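Local coordinates for peptidyl-prolyl cis-trans isomerase FKBP13, chloroplastic (Arabidopsis thaliana, PDB 1U79), which catalyses cis-trans isomerisation of peptidyl-proline bonds in the chloroplast thylakoid lumen, speeding protein folding, and regulates accumulation of the Rieske protein of photosynthetic electron transport, at residues A[70-74]-A[75-79]. Sequence-based numbering, arbitrary orientation.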
loop_
_atom_site.group_PDB
_atom_site.type_symbol
_atom_site.label_atom_id
_atom_site.label_comp_id
_atom_site.label_asym_id
_atom_site.label_seq_id
_atom_site.Cartn_x
_atom_site.Cartn_y
_atom_site.Cartn_z
ATOM N N TRP A 70 2.344 -2.467 -2.903
ATOM C CA TRP A 70 1.892 -3.023 -1.632
ATOM C C TRP A 70 2.794 -4.198 -1.259
ATOM O O TRP A 70 3.217 -4.326 -0.112
ATOM C CB TRP A 70 0.428 -3.473 -1.720
ATOM C CG TRP A 70 -0.574 -2.441 -1.231
ATOM C CD1 TRP A 70 -0.627 -1.113 -1.563
ATOM C CD2 TRP A 70 -1.668 -2.676 -0.341
ATOM N NE1 TRP A 70 -1.692 -0.508 -0.930
ATOM C CE2 TRP A 70 -2.348 -1.447 -0.174
ATOM C CE3 TRP A 70 -2.140 -3.810 0.337
ATOM C CZ2 TRP A 70 -3.478 -1.321 0.645
ATOM C CZ3 TRP A 70 -3.260 -3.688 1.148
ATOM C CH2 TRP A 70 -3.919 -2.446 1.296
ATOM N N ASP A 71 3.105 -5.049 -2.229
ATOM C CA ASP A 71 3.979 -6.185 -1.953
ATOM C C ASP A 71 5.336 -5.695 -1.463
ATOM O O ASP A 71 5.802 -6.103 -0.389
ATOM C CB ASP A 71 4.152 -7.063 -3.195
ATOM C CG ASP A 71 3.036 -8.099 -3.343
ATOM O OD1 ASP A 71 2.320 -8.351 -2.363
ATOM O OD2 ASP A 71 2.884 -8.676 -4.436
ATOM N N GLN A 72 5.952 -4.800 -2.229
ATOM C CA GLN A 72 7.253 -4.258 -1.866
ATOM C C GLN A 72 7.153 -3.346 -0.646
ATOM O O GLN A 72 8.026 -3.366 0.220
ATOM C CB GLN A 72 7.863 -3.472 -3.034
ATOM C CG GLN A 72 7.947 -4.252 -4.341
ATOM C CD GLN A 72 8.623 -3.460 -5.456
ATOM O OE1 GLN A 72 8.855 -2.259 -5.331
ATOM N NE2 GLN A 72 8.930 -4.134 -6.555
ATOM N N GLY A 73 6.077 -2.569 -0.578
ATOM C CA GLY A 73 5.886 -1.637 0.519
ATOM C C GLY A 73 5.603 -2.254 1.872
ATOM O O GLY A 73 5.838 -1.619 2.897
ATOM N N ILE A 74 5.095 -3.486 1.885
ATOM C CA ILE A 74 4.782 -4.166 3.135
ATOM C C ILE A 74 5.814 -5.246 3.464
ATOM O O ILE A 74 6.216 -5.415 4.611
ATOM C CB ILE A 74 3.387 -4.821 3.053
ATOM C CG1 ILE A 74 2.327 -3.736 2.869
ATOM C CG2 ILE A 74 3.107 -5.643 4.306
ATOM C CD1 ILE A 74 0.954 -4.287 2.487
ATOM N N LEU A 75 6.256 -5.965 2.445
ATOM C CA LEU A 75 7.224 -7.036 2.640
ATOM C C LEU A 75 8.649 -6.494 2.610
ATOM O O LEU A 75 9.577 -7.121 3.126
ATOM C CB LEU A 75 7.052 -8.081 1.536
ATOM C CG LEU A 75 7.494 -9.511 1.831
ATOM C CD1 LEU A 75 6.737 -10.048 3.040
ATOM C CD2 LEU A 75 7.212 -10.376 0.610
ATOM N N GLY A 76 8.821 -5.333 1.990
ATOM C CA GLY A 76 10.149 -4.761 1.901
ATOM C C GLY A 76 10.745 -4.973 0.529
ATOM O O GLY A 76 10.296 -5.839 -0.226
ATOM N N SER A 77 11.765 -4.179 0.222
ATOM C CA SER A 77 12.466 -4.206 -1.055
ATOM C C SER A 77 13.783 -3.460 -0.796
ATOM O O SER A 77 14.078 -3.113 0.340
ATOM C CB SER A 77 11.632 -3.453 -2.101
ATOM O OG SER A 77 12.140 -3.622 -3.411
ATOM N N ASP A 78 14.578 -3.221 -1.835
ATOM C CA ASP A 78 15.816 -2.475 -1.645
ATOM C C ASP A 78 15.462 -1.097 -1.090
ATOM O O ASP A 78 14.658 -0.372 -1.676
ATOM C CB ASP A 78 16.559 -2.311 -2.967
ATOM C CG ASP A 78 17.489 -3.467 -3.267
ATOM O OD1 ASP A 78 17.473 -4.465 -2.520
ATOM O OD2 ASP A 78 18.245 -3.372 -4.260
ATOM N N GLY A 79 16.056 -0.736 0.043
ATOM C CA GLY A 79 15.768 0.557 0.627
ATOM C C GLY A 79 14.452 0.594 1.389
ATOM O O GLY A 79 14.065 1.634 1.913
#
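Q72, in the last turn of helix 68-75, meets S77, two residues past its end; this is the short helix that packs against the curved antiparallel sheet of the FKBP fold. Q72 can be followed outward from CB, which rests against S77 CB at 3.9 Å. With CG anti to the carbonyl carbon (chi1 -54°) and the chain extended beyond it, the amide runs out alongside S77, leaving Q72 CD 4.1 Å from S77 OG. Q72 OE1 reaches only 4.0 Å from the same oxygen, too far for a hydrogen bond; these two polar ends are neighbours rather than partners. Glutamine suits this partly exposed place because its methylenes pack while its amide tolerates water, and the short serine side chain probably suits the close approach of the departing chain.

The backbone makes the turn. L75 N donates to D71 O at 2.9 Å, the last normal i to i+4 bond before the turn. One residue on, G76 N reaches Q72 O at 2.8 Å but makes only a weak bond, its N-H...O angle just 129°. G76 then leaves the helix with positive phi (102°), where a CB would be pressed against the preceding carbonyl oxygen; glycine avoids that strain.

On the inner side, W70 is buried among the rings of Y37, F59 and F121, consistent with the tryptophan at the floor of the ligand pocket in relatives such as FKBP12, while branched I74 fills space against F59 and I123. D71 ties the helix to the preceding loop, its two carboxylate oxygens accepting from G62 N and G64 N. L75 CB is pressed to 3.0 Å from D71 O, the same oxygen that accepts L75 N.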